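Long-range contacts in 1-Cys peroxiredoxin (Vibrio vulnificus MO6-24/O, PDB 5K2I), which probably reduces hydrogen peroxide and other peroxides through a single reactive cysteine, and is implicated in scavenging nitric oxide as well: residues 33-38 against 68-73; 41-46 against 79-84; 74-79 against 119-124; 108-113 against 123-128. All blocks are in the same frame, centred on the assembly; numbering follows the deposited sequence.

Interaction 1: residues 33-38 against 68-73; sequences KKVVLF and VDLIAS
V36 uses both its N-H and its C=O on the neighbouring strand, its N giving a 2.9 Å hydrogen bond to L70 O and its O taking one of 2.8 Å from A72 N. This alternation, continued by F38 N to A72 O, is the signature of parallel pairing, and the strand axes, 4.8 Å apart at closest approach, diverge by only 19°. The segments lie on strands 34-40 and 70-75, which with helix 53-65 form a beta-alpha-beta crossover of the thioredoxin fold.

The tight part lies at the C-terminal end. F38 takes the sterically demanding first torsion with CG between backbone N and carbonyl carbon (chi1 64°), which lays its ring against the partner strand: S73 CA stands 4.2 Å from the ring centroid, over the face but offset toward the rim, while I71 CG2 meets the edge. A water bridges F38 O and S73 OG. Nearer the strand starts, V36 CG2 and V68 CG2 touch at 3.7 Å, the two side chains roughly perpendicular.

The other end is looser and solvent-facing, and held by polar groups. D69 clasps K34 twice: its N bonds K34 O, and OD2, through the lone pair away from OD1, takes K34 N at 2.9 Å. L70 N adds a weak bond to K34 O. The amine of K34 turns off to a salt bridge with D130.

V36, F38 and I71 face helix 53-65, where Y56 stacks on the F38 ring and A60 and L63 cover I71. Across the sheet, strand 34-40 also pairs with strand 120-130, and strand 70-75 with strand 95-98.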
loop_
_atom_site.group_PDB
_atom_site.type_symbol
_atom_site.label_atom_id
_atom_site.label_comp_id
_atom_site.label_asym_id
_atom_site.label_seq_id
_atom_site.Cartn_x
_atom_site.Cartn_y
_atom_site.Cartn_z
ATOM N N LYS A 33 -10.165 -2.257 30.803
ATOM C CA LYS A 33 -9.362 -3.178 30.006
ATOM C C LYS A 33 -8.243 -2.465 29.279
ATOM O O LYS A 33 -8.344 -1.269 28.972
ATOM C CB LYS A 33 -10.225 -3.905 28.965
ATOM C CG LYS A 33 -11.302 -4.823 29.524
ATOM C CD LYS A 33 -12.195 -5.322 28.404
ATOM C CE LYS A 33 -13.492 -5.900 28.931
ATOM N NZ LYS A 33 -13.333 -7.309 29.334
ATOM N N LYS A 34 -7.170 -3.207 29.019
ATOM C CA LYS A 34 -6.173 -2.823 28.038
ATOM C C LYS A 34 -6.571 -3.482 26.721
ATOM O O LYS A 34 -6.665 -4.714 26.611
ATOM C CB LYS A 34 -4.771 -3.244 28.450
ATOM C CG LYS A 34 -3.718 -2.717 27.479
ATOM C CD LYS A 34 -2.318 -3.235 27.804
ATOM C CE LYS A 34 -1.788 -2.699 29.126
ATOM N NZ LYS A 34 -1.598 -1.224 29.104
ATOM N N VAL A 35 -6.845 -2.650 25.730
ATOM C CA VAL A 35 -7.403 -3.093 24.463
ATOM C C VAL A 35 -6.490 -2.732 23.313
ATOM O O VAL A 35 -5.959 -1.631 23.272
ATOM C CB VAL A 35 -8.791 -2.453 24.224
ATOM C CG1 VAL A 35 -9.353 -2.820 22.857
ATOM C CG2 VAL A 35 -9.749 -2.856 25.322
ATOM N N VAL A 36 -6.281 -3.672 22.407
ATOM C CA VAL A 36 -5.626 -3.364 21.147
ATOM C C VAL A 36 -6.708 -3.301 20.077
ATOM O O VAL A 36 -7.473 -4.244 19.918
ATOM C CB VAL A 36 -4.556 -4.400 20.787
ATOM C CG1 VAL A 36 -4.109 -4.221 19.334
ATOM C CG2 VAL A 36 -3.386 -4.278 21.746
ATOM N N LEU A 37 -6.811 -2.161 19.397
ATOM C CA LEU A 37 -7.785 -1.959 18.328
ATOM C C LEU A 37 -7.052 -1.630 17.053
ATOM O O LEU A 37 -6.188 -0.752 17.052
ATOM C CB LEU A 37 -8.740 -0.825 18.691
ATOM C CG LEU A 37 -9.803 -0.398 17.677
ATOM C CD1 LEU A 37 -10.831 -1.492 17.528
ATOM C CD2 LEU A 37 -10.462 0.907 18.110
ATOM N N PHE A 38 -7.375 -2.315 15.964
ATOM C CA PHE A 38 -6.756 -1.969 14.687
ATOM C C PHE A 38 -7.822 -1.860 13.610
ATOM O O PHE A 38 -8.848 -2.550 13.650
ATOM C CB PHE A 38 -5.655 -2.984 14.283
ATOM C CG PHE A 38 -6.165 -4.372 14.026
ATOM C CD1 PHE A 38 -6.330 -5.258 15.074
ATOM C CD2 PHE A 38 -6.495 -4.777 12.744
ATOM C CE1 PHE A 38 -6.808 -6.537 14.850
ATOM C CE2 PHE A 38 -6.976 -6.048 12.510
ATOM C CZ PHE A 38 -7.135 -6.928 13.562
ATOM N N VAL A 68 -2.666 -7.491 27.433
ATOM C CA VAL A 68 -3.813 -7.086 26.628
ATOM C C VAL A 68 -5.015 -7.966 26.958
ATOM O O VAL A 68 -4.907 -9.194 26.957
ATOM C CB VAL A 68 -3.477 -7.147 25.118
ATOM C CG1 VAL A 68 -4.717 -6.892 24.266
ATOM C CG2 VAL A 68 -2.383 -6.135 24.789
ATOM N N ASP A 69 -6.154 -7.349 27.259
ATOM C CA ASP A 69 -7.351 -8.095 27.629
ATOM C C ASP A 69 -8.208 -8.445 26.435
ATOM O O ASP A 69 -8.942 -9.431 26.440
ATOM C CB ASP A 69 -8.199 -7.288 28.610
ATOM C CG ASP A 69 -7.478 -7.005 29.906
ATOM O OD1 ASP A 69 -7.165 -7.979 30.626
ATOM O OD2 ASP A 69 -7.218 -5.820 30.218
ATOM N N LEU A 70 -8.127 -7.611 25.408
ATOM C CA LEU A 70 -9.042 -7.691 24.290
ATOM C C LEU A 70 -8.351 -7.160 23.053
ATOM O O LEU A 70 -7.729 -6.102 23.109
ATOM C CB LEU A 70 -10.302 -6.882 24.585
ATOM C CG LEU A 70 -11.394 -6.856 23.535
ATOM C CD1 LEU A 70 -11.966 -8.256 23.358
ATOM C CD2 LEU A 70 -12.481 -5.866 23.968
ATOM N N ILE A 71 -8.431 -7.910 21.957
ATOM C CA ILE A 71 -7.957 -7.463 20.649
ATOM C C ILE A 71 -9.158 -7.339 19.744
ATOM O O ILE A 71 -9.932 -8.283 19.636
ATOM C CB ILE A 71 -6.963 -8.453 20.020
ATOM C CG1 ILE A 71 -5.816 -8.751 20.985
ATOM C CG2 ILE A 71 -6.450 -7.924 18.672
ATOM C CD1 ILE A 71 -4.932 -9.904 20.535
ATOM N N ALA A 72 -9.319 -6.191 19.091
ATOM C CA ALA A 72 -10.493 -5.937 18.285
ATOM C C ALA A 72 -10.117 -5.367 16.926
ATOM O O ALA A 72 -9.171 -4.588 16.795
ATOM C CB ALA A 72 -11.450 -4.985 19.006
ATOM N N SER A 73 -10.875 -5.793 15.930
ATOM C CA SER A 73 -10.757 -5.355 14.553
ATOM C C SER A 73 -11.949 -4.473 14.220
ATOM O O SER A 73 -13.089 -4.883 14.435
ATOM C CB SER A 73 -10.711 -6.580 13.632
ATOM O OG SER A 73 -10.830 -6.224 12.272
HETATM O O HOH W 1 -9.542 -4.182 11.366
#

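Interaction 2: residues 41-46 against 79-84; sequences PGAFTP and AFVMKA
G42 O is gripped by two donors from T45, OG1 at 2.7 Å and the backbone N at 3.2 Å, and so closes the type II beta turn that presents A43 and F44 to V81 and its neighbours on helix 79-88. The turn lies within the PxxxTxxC signature of peroxiredoxins, in which P41 and T45 are the proline and threonine, and the cysteine expected to react with peroxide comes three residues after T45. T45 OG1 reaches the carbonyl from 20° outside its plane.

Across the contact side-chain carbons and a sulfur do most of the touching. A43 CB points at the helix and sits 3.7 Å from V81 CG1. M82 starts out away from the turn, but bends at chi2 and chi3 (-59° and -74°) return its sulfur to the same methyl of A43. F44 lies further out, exposed, and its ring also meets that of W85 with the planes at about 50°.

The turn is tied elsewhere by A43 N to N77 OD1, while P41 and T45 pack on F145 of the second subunit, which places this site close to the dimer interface. On the helix side, the last touch is made by F44 CZ, 3.9 Å from A84 C and 4.4 Å from A84 CB.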
loop_
_atom_site.group_PDB
_atom_site.type_symbol
_atom_site.label_atom_id
_atom_site.label_comp_id
_atom_site.label_asym_id
_atom_site.label_seq_id
_atom_site.Cartn_x
_atom_site.Cartn_y
_atom_site.Cartn_z
ATOM N N PRO A 41 -9.206 -0.494 5.762
ATOM C CA PRO A 41 -10.151 0.210 4.897
ATOM C C PRO A 41 -11.356 -0.636 4.536
ATOM O O PRO A 41 -12.385 -0.097 4.110
ATOM C CB PRO A 41 -9.331 0.510 3.639
ATOM C CG PRO A 41 -7.895 0.396 4.071
ATOM C CD PRO A 41 -7.903 -0.694 5.100
ATOM N N GLY A 42 -11.246 -1.948 4.707
ATOM C CA GLY A 42 -12.391 -2.798 4.444
ATOM C C GLY A 42 -12.113 -4.246 4.770
ATOM O O GLY A 42 -10.997 -4.742 4.561
ATOM N N ALA A 43 -13.124 -4.926 5.294
ATOM C CA ALA A 43 -13.066 -6.377 5.400
ATOM C C ALA A 43 -12.775 -6.958 4.020
ATOM O O ALA A 43 -13.255 -6.450 3.010
ATOM C CB ALA A 43 -14.372 -6.932 5.952
ATOM N N PHE A 44 -11.964 -8.013 3.996
ATOM C CA PHE A 44 -11.574 -8.743 2.777
ATOM C C PHE A 44 -10.654 -7.947 1.837
ATOM O O PHE A 44 -10.284 -8.455 0.772
ATOM C CB PHE A 44 -12.810 -9.236 1.987
ATOM C CG PHE A 44 -13.634 -10.276 2.708
ATOM C CD1 PHE A 44 -13.243 -11.615 2.718
ATOM C CD2 PHE A 44 -14.799 -9.921 3.378
ATOM C CE1 PHE A 44 -14.013 -12.574 3.376
ATOM C CE2 PHE A 44 -15.574 -10.882 4.033
ATOM C CZ PHE A 44 -15.176 -12.208 4.032
ATOM N N THR A 45 -10.277 -6.726 2.197
ATOM C CA THR A 45 -9.364 -5.963 1.340
ATOM C C THR A 45 -7.912 -6.301 1.674
ATOM O O THR A 45 -7.601 -6.772 2.770
ATOM C CB THR A 45 -9.579 -4.414 1.442
ATOM O OG1 THR A 45 -9.163 -3.933 2.728
ATOM C CG2 THR A 45 -11.021 -4.050 1.159
ATOM N N PRO A 46 -7.004 -6.074 0.720
ATOM C CA PRO A 46 -5.624 -6.451 1.026
ATOM C C PRO A 46 -4.914 -5.389 1.853
ATOM O O PRO A 46 -5.043 -4.181 1.609
ATOM C CB PRO A 46 -4.991 -6.623 -0.354
ATOM C CG PRO A 46 -5.824 -5.810 -1.272
ATOM C CD PRO A 46 -7.213 -5.742 -0.699
ATOM N N ALA A 79 -22.035 -5.230 10.215
ATOM C CA ALA A 79 -21.746 -6.328 11.114
ATOM C C ALA A 79 -21.834 -7.706 10.456
ATOM O O ALA A 79 -21.159 -8.629 10.907
ATOM C CB ALA A 79 -22.690 -6.251 12.330
ATOM N N PHE A 80 -22.640 -7.864 9.407
ATOM C CA PHE A 80 -22.682 -9.177 8.737
ATOM C C PHE A 80 -21.380 -9.443 7.988
ATOM O O PHE A 80 -20.823 -10.546 8.062
ATOM C CB PHE A 80 -23.862 -9.280 7.763
ATOM C CG PHE A 80 -25.208 -9.175 8.428
ATOM C CD1 PHE A 80 -25.664 -10.177 9.260
ATOM C CD2 PHE A 80 -25.997 -8.052 8.238
ATOM C CE1 PHE A 80 -26.904 -10.075 9.886
ATOM C CE2 PHE A 80 -27.242 -7.937 8.858
ATOM C CZ PHE A 80 -27.688 -8.952 9.692
ATOM N N VAL A 81 -20.886 -8.436 7.284
ATOM C CA VAL A 81 -19.621 -8.588 6.576
ATOM C C VAL A 81 -18.468 -8.797 7.560
ATOM O O VAL A 81 -17.595 -9.626 7.320
ATOM C CB VAL A 81 -19.351 -7.377 5.670
ATOM C CG1 VAL A 81 -17.941 -7.436 5.091
ATOM C CG2 VAL A 81 -20.372 -7.335 4.549
ATOM N N MET A 82 -18.470 -8.081 8.687
ATOM C CA MET A 82 -17.390 -8.262 9.663
ATOM C C MET A 82 -17.389 -9.668 10.276
ATOM O O MET A 82 -16.325 -10.264 10.478
ATOM C CB MET A 82 -17.458 -7.205 10.774
ATOM C CG MET A 82 -17.132 -5.781 10.306
ATOM S SD MET A 82 -15.470 -5.618 9.593
ATOM C CE MET A 82 -14.453 -5.702 11.065
ATOM N N LYS A 83 -18.577 -10.198 10.565
ATOM C CA LYS A 83 -18.686 -11.558 11.063
ATOM C C LYS A 83 -18.159 -12.558 10.033
ATOM O O LYS A 83 -17.400 -13.460 10.378
ATOM C CB LYS A 83 -20.137 -11.873 11.427
ATOM C CG LYS A 83 -20.347 -13.284 11.954
ATOM C CD LYS A 83 -21.761 -13.437 12.499
ATOM C CE LYS A 83 -21.970 -14.815 13.103
ATOM N NZ LYS A 83 -21.862 -15.854 12.047
ATOM N N ALA A 84 -18.529 -12.366 8.770
ATOM C CA ALA A 84 -18.091 -13.266 7.710
ATOM C C ALA A 84 -16.577 -13.221 7.558
ATOM O O ALA A 84 -15.929 -14.241 7.334
ATOM C CB ALA A 84 -18.764 -12.915 6.409
#

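Interaction 3: residues 74-79 against 119-124; sequences VSVNDA and GLRSQR
An inverse gamma turn centred on V76 ends strand 70-75 ahead of helix 79-88, and the V76 side chain points to the short strand 120-122 of the sheet's broken strand 120-130, with R121 its nearest neighbour by CA. The turn is closed by a weak 3.0 Å bond from N77 N to S75 O.

V76 spreads its two methyls over the partner backbone. With CG1 anti to its own N (chi1 -177°), that methyl meets L120 O at 3.5 Å, whereas CG2 approaches S122 N at 3.7 Å. The two backbones do not bond directly in this place. Instead one water accepts from V76 N and from S122 N, 2.9 Å from each, and so gives both backbone N-H groups a partner.

R121 folds back by a bend at chi2 (-65°), so that its CD touches V76 O at 3.6 Å and the guanidinium carries that carbonyl oxygen over one of its faces. Its N-H groups are directed to other acceptors: NH1 bonds P41 O and NE bonds G118 O. R121 thus bonds both the 41-46 loop, which bears the peroxiredoxin signature, and the chain just before its own strand. The amide of N77 passes nearby, its plane 76° from the guanidinium; S75 OG donates to N77 OD1 at 2.7 Å, which steadies the amide. D78 follows at the N-cap of helix 79-88.

On the other strand, S122 OG turns away from V76 and donates in the carbonyl plane, on a lone pair, to Q123 O at 2.8 Å.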
loop_
_atom_site.group_PDB
_atom_site.type_symbol
_atom_site.label_atom_id
_atom_site.label_comp_id
_atom_site.label_asym_id
_atom_site.label_seq_id
_atom_site.Cartn_x
_atom_site.Cartn_y
_atom_site.Cartn_z
ATOM N N VAL A 74 -11.699 -3.266 13.715
ATOM C CA VAL A 74 -12.780 -2.398 13.268
ATOM C C VAL A 74 -12.604 -2.001 11.798
ATOM O O VAL A 74 -11.486 -1.922 11.273
ATOM C CB VAL A 74 -12.885 -1.128 14.166
ATOM C CG1 VAL A 74 -11.632 -0.243 14.055
ATOM C CG2 VAL A 74 -14.153 -0.320 13.861
ATOM N N SER A 75 -13.729 -1.781 11.127
ATOM C CA SER A 75 -13.741 -1.331 9.743
ATOM C C SER A 75 -15.065 -0.626 9.470
ATOM O O SER A 75 -16.064 -0.861 10.166
ATOM C CB SER A 75 -13.548 -2.512 8.781
ATOM O OG SER A 75 -13.386 -2.038 7.450
ATOM N N VAL A 76 -15.068 0.235 8.460
ATOM C CA VAL A 76 -16.307 0.787 7.930
ATOM C C VAL A 76 -16.893 -0.282 7.012
ATOM O O VAL A 76 -16.655 -0.312 5.796
ATOM C CB VAL A 76 -16.087 2.123 7.195
ATOM C CG1 VAL A 76 -17.427 2.675 6.729
ATOM C CG2 VAL A 76 -15.398 3.121 8.122
ATOM N N ASN A 77 -17.603 -1.194 7.665
ATOM C CA ASN A 77 -18.346 -2.302 7.073
ATOM C C ASN A 77 -19.507 -2.561 8.008
ATOM O O ASN A 77 -19.459 -2.154 9.172
ATOM C CB ASN A 77 -17.518 -3.587 6.957
ATOM C CG ASN A 77 -16.501 -3.546 5.827
ATOM O OD1 ASN A 77 -15.312 -3.328 6.067
ATOM N ND2 ASN A 77 -16.953 -3.781 4.602
ATOM N N ASP A 78 -20.522 -3.269 7.533
ATOM C CA ASP A 78 -21.604 -3.674 8.426
ATOM C C ASP A 78 -21.238 -4.937 9.191
ATOM O O ASP A 78 -20.264 -5.630 8.861
ATOM C CB ASP A 78 -22.890 -3.899 7.648
ATOM C CG ASP A 78 -22.745 -4.997 6.639
ATOM O OD1 ASP A 78 -22.847 -6.172 7.065
ATOM O OD2 ASP A 78 -22.510 -4.684 5.448
ATOM N N ALA A 79 -22.035 -5.230 10.215
ATOM C CA ALA A 79 -21.746 -6.328 11.114
ATOM C C ALA A 79 -21.834 -7.706 10.456
ATOM O O ALA A 79 -21.159 -8.629 10.907
ATOM C CB ALA A 79 -22.690 -6.251 12.330
ATOM N N GLY A 119 -16.552 4.240 -1.237
ATOM C CA GLY A 119 -16.967 5.429 -0.523
ATOM C C GLY A 119 -16.045 5.754 0.644
ATOM O O GLY A 119 -14.839 5.477 0.605
ATOM N N LEU A 120 -16.613 6.338 1.696
ATOM C CA LEU A 120 -15.810 6.730 2.845
ATOM C C LEU A 120 -15.460 5.505 3.687
ATOM O O LEU A 120 -16.352 4.750 4.083
ATOM C CB LEU A 120 -16.557 7.764 3.688
ATOM C CG LEU A 120 -15.703 8.621 4.617
ATOM C CD1 LEU A 120 -14.849 9.610 3.818
ATOM C CD2 LEU A 120 -16.596 9.348 5.618
ATOM N N ARG A 121 -14.168 5.304 3.938
ATOM C CA ARG A 121 -13.696 4.172 4.738
ATOM C C ARG A 121 -12.730 4.664 5.811
ATOM O O ARG A 121 -12.502 5.868 5.943
ATOM C CB ARG A 121 -13.003 3.142 3.838
ATOM C CG ARG A 121 -13.897 2.572 2.740
ATOM C CD ARG A 121 -15.039 1.755 3.341
ATOM N NE ARG A 121 -15.820 1.049 2.322
ATOM C CZ ARG A 121 -15.654 -0.233 1.987
ATOM N NH1 ARG A 121 -14.716 -0.966 2.577
ATOM N NH2 ARG A 121 -16.444 -0.788 1.063
ATOM N N SER A 122 -12.134 3.741 6.556
ATOM C CA SER A 122 -11.141 4.094 7.560
ATOM C C SER A 122 -9.733 4.022 6.998
ATOM O O SER A 122 -9.429 3.166 6.166
ATOM C CB SER A 122 -11.232 3.149 8.757
ATOM O OG SER A 122 -10.325 3.532 9.778
ATOM N N GLN A 123 -8.868 4.907 7.475
ATOM C CA GLN A 123 -7.426 4.725 7.326
ATOM C C GLN A 123 -6.997 3.505 8.130
ATOM O O GLN A 123 -7.704 3.092 9.063
ATOM C CB GLN A 123 -6.672 5.965 7.804
ATOM C CG GLN A 123 -6.949 7.205 6.952
ATOM C CD GLN A 123 -6.354 8.468 7.566
ATOM O OE1 GLN A 123 -7.045 9.484 7.728
ATOM N NE2 GLN A 123 -5.081 8.407 7.913
ATOM N N ARG A 124 -5.822 2.975 7.807
ATOM C CA ARG A 124 -5.193 1.938 8.620
ATOM C C ARG A 124 -4.534 2.551 9.841
ATOM O O ARG A 124 -3.749 3.483 9.717
ATOM C CB ARG A 124 -4.143 1.180 7.806
ATOM C CG ARG A 124 -4.726 0.402 6.652
ATOM C CD ARG A 124 -3.659 -0.411 5.920
ATOM N NE ARG A 124 -4.222 -1.074 4.748
ATOM C CZ ARG A 124 -4.317 -0.499 3.554
ATOM N NH1 ARG A 124 -3.883 0.742 3.378
ATOM N NH2 ARG A 124 -4.854 -1.158 2.533
HETATM O O HOH W 2 -12.877 0.940 6.732
#

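Interaction 4: residues 108-113 against 123-128; sequences LGLEMD and QRYAMI
L110 and Q123 are joined by a backbone hydrogen bond, Q123 N to L110 O at 2.9 Å. It is almost linear, 172° at the hydrogen. L110 follows G109, whose positive phi closes helix 103-108 in a Schellman motif, and it lies just ahead of strand 111-113, the first arm of a beta hairpin with strand 120-130.

One CH-pi contact carries the middle. L110 CD1 stands 3.9 Å from the centroid of the Y125 ring, 23° off the normal, over one face but nearer its rim. Y125 has CG wedged between its backbone N and carbonyl carbon (chi1 65°), which stands the ring up from its strand toward the leucine.

Other side chains meet through apolar atoms. L108 crosses Y125 at about a right angle, with CD1 3.8 Å from Y125 CZ, and its other methyl, CD2, meets M127 CE tip to tip at 3.9 Å. At the opposite end M112 slants across the stem of Q123, its CB 3.9 Å from Q123 CG.

Strand 120-130 also pairs with strands 34-40 and 133-139. From the latter, V139 touches L110 and Q123, and L137 touches M127. A39 of strand 34-40 packs on Y125, while I2 and P9 of the N-terminal region cover L108.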
loop_
_atom_site.group_PDB
_atom_site.type_symbol
_atom_site.label_atom_id
_atom_site.label_comp_id
_atom_site.label_asym_id
_atom_site.label_seq_id
_atom_site.Cartn_x
_atom_site.Cartn_y
_atom_site.Cartn_z
ATOM N N LEU A 108 -13.005 10.017 15.120
ATOM C CA LEU A 108 -11.575 9.922 15.377
ATOM C C LEU A 108 -10.760 10.825 14.467
ATOM O O LEU A 108 -9.573 11.037 14.696
ATOM C CB LEU A 108 -11.089 8.486 15.164
ATOM C CG LEU A 108 -11.583 7.400 16.102
ATOM C CD1 LEU A 108 -11.099 6.060 15.599
ATOM C CD2 LEU A 108 -11.070 7.638 17.497
ATOM N N GLY A 109 -11.383 11.281 13.382
ATOM C CA GLY A 109 -10.674 12.032 12.363
ATOM C C GLY A 109 -9.778 11.161 11.508
ATOM O O GLY A 109 -8.783 11.637 10.948
ATOM N N LEU A 110 -10.140 9.885 11.376
ATOM C CA LEU A 110 -9.280 8.942 10.659
ATOM C C LEU A 110 -9.978 8.331 9.435
ATOM O O LEU A 110 -9.611 7.257 8.966
ATOM C CB LEU A 110 -8.792 7.856 11.623
ATOM C CG LEU A 110 -7.713 8.361 12.590
ATOM C CD1 LEU A 110 -7.450 7.375 13.709
ATOM C CD2 LEU A 110 -6.442 8.633 11.812
ATOM N N GLU A 111 -10.968 9.028 8.896
ATOM C CA GLU A 111 -11.622 8.597 7.669
ATOM C C GLU A 111 -10.751 8.892 6.450
ATOM O O GLU A 111 -9.799 9.688 6.514
ATOM C CB GLU A 111 -12.988 9.277 7.510
ATOM C CG GLU A 111 -12.938 10.762 7.101
ATOM C CD GLU A 111 -12.810 11.736 8.275
ATOM O OE1 GLU A 111 -12.360 11.357 9.378
ATOM O OE2 GLU A 111 -13.177 12.915 8.089
ATOM N N MET A 112 -11.090 8.243 5.342
ATOM C CA MET A 112 -10.499 8.566 4.052
ATOM C C MET A 112 -11.467 8.179 2.946
ATOM O O MET A 112 -12.223 7.220 3.069
ATOM C CB MET A 112 -9.167 7.856 3.864
ATOM C CG MET A 112 -9.304 6.383 3.677
ATOM S SD MET A 112 -7.720 5.629 3.286
ATOM C CE MET A 112 -8.268 3.938 3.242
ATOM N N ASP A 113 -11.440 8.944 1.864
ATOM C CA ASP A 113 -12.332 8.717 0.739
ATOM C C ASP A 113 -11.707 7.716 -0.223
ATOM O O ASP A 113 -10.595 7.936 -0.699
ATOM C CB ASP A 113 -12.614 10.046 0.034
ATOM C CG ASP A 113 -13.759 9.966 -0.953
ATOM O OD1 ASP A 113 -14.338 8.878 -1.142
ATOM O OD2 ASP A 113 -14.086 11.020 -1.542
ATOM N N GLN A 123 -8.868 4.907 7.475
ATOM C CA GLN A 123 -7.426 4.725 7.326
ATOM C C GLN A 123 -6.997 3.505 8.130
ATOM O O GLN A 123 -7.704 3.092 9.063
ATOM C CB GLN A 123 -6.672 5.965 7.804
ATOM C CG GLN A 123 -6.949 7.205 6.952
ATOM C CD GLN A 123 -6.354 8.468 7.566
ATOM O OE1 GLN A 123 -7.045 9.484 7.728
ATOM N NE2 GLN A 123 -5.081 8.407 7.913
ATOM N N ARG A 124 -5.822 2.975 7.807
ATOM C CA ARG A 124 -5.193 1.938 8.620
ATOM C C ARG A 124 -4.534 2.551 9.841
ATOM O O ARG A 124 -3.749 3.483 9.717
ATOM C CB ARG A 124 -4.143 1.180 7.806
ATOM C CG ARG A 124 -4.726 0.402 6.652
ATOM C CD ARG A 124 -3.659 -0.411 5.920
ATOM N NE ARG A 124 -4.222 -1.074 4.748
ATOM C CZ ARG A 124 -4.317 -0.499 3.554
ATOM N NH1 ARG A 124 -3.883 0.742 3.378
ATOM N NH2 ARG A 124 -4.854 -1.158 2.533
ATOM N N TYR A 125 -4.863 2.036 11.023
ATOM C CA TYR A 125 -4.216 2.469 12.243
ATOM C C TYR A 125 -4.313 1.368 13.289
ATOM O O TYR A 125 -5.111 0.428 13.153
ATOM C CB TYR A 125 -4.841 3.782 12.778
ATOM C CG TYR A 125 -6.297 3.647 13.221
ATOM C CD1 TYR A 125 -6.622 3.090 14.453
ATOM C CD2 TYR A 125 -7.340 4.050 12.393
ATOM C CE1 TYR A 125 -7.940 2.941 14.851
ATOM C CE2 TYR A 125 -8.667 3.918 12.790
ATOM C CZ TYR A 125 -8.953 3.351 14.014
ATOM O OH TYR A 125 -10.270 3.200 14.393
ATOM N N ALA A 126 -3.542 1.510 14.353
ATOM C CA ALA A 126 -3.673 0.621 15.496
ATOM C C ALA A 126 -3.481 1.421 16.762
ATOM O O ALA A 126 -2.694 2.379 16.798
ATOM C CB ALA A 126 -2.674 -0.527 15.420
ATOM N N MET A 127 -4.224 1.027 17.787
ATOM C CA MET A 127 -4.234 1.691 19.079
ATOM C C MET A 127 -4.027 0.720 20.225
ATOM O O MET A 127 -4.476 -0.439 20.162
ATOM C CB MET A 127 -5.578 2.363 19.341
ATOM C CG MET A 127 -5.956 3.515 18.508
ATOM S SD MET A 127 -7.640 3.921 19.033
ATOM C CE MET A 127 -7.869 5.401 18.061
ATOM N N ILE A 128 -3.401 1.217 21.285
ATOM C CA ILE A 128 -3.549 0.623 22.608
ATOM C C ILE A 128 -4.436 1.563 23.417
ATOM O O ILE A 128 -4.163 2.762 23.502
ATOM C CB ILE A 128 -2.200 0.428 23.316
ATOM C CG1 ILE A 128 -1.290 -0.489 22.491
ATOM C CG2 ILE A 128 -2.399 -0.128 24.740
ATOM C CD1 ILE A 128 0.165 -0.501 22.953
#

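How the interactions relate
Interaction 1 is the buried core pairing, where backbone bonds between parallel strands dominate. Interaction 4 is partly buried and mostly side-chain packing with a single backbone bond. Strand 34-40 joins them, since L37 O bonds M127 N. Interaction 3 takes up strand 70-75 where interaction 1 leaves it and overlaps interaction 4 on Q123 and R124; here a water and an arginine replace direct pairing. Interaction 2, also partly buried, is mostly apolar across its interface, yet polar side chains of interaction 3 bond its loop. Interactions 2, 3 and 4 reach the second subunit; interaction 1 does not.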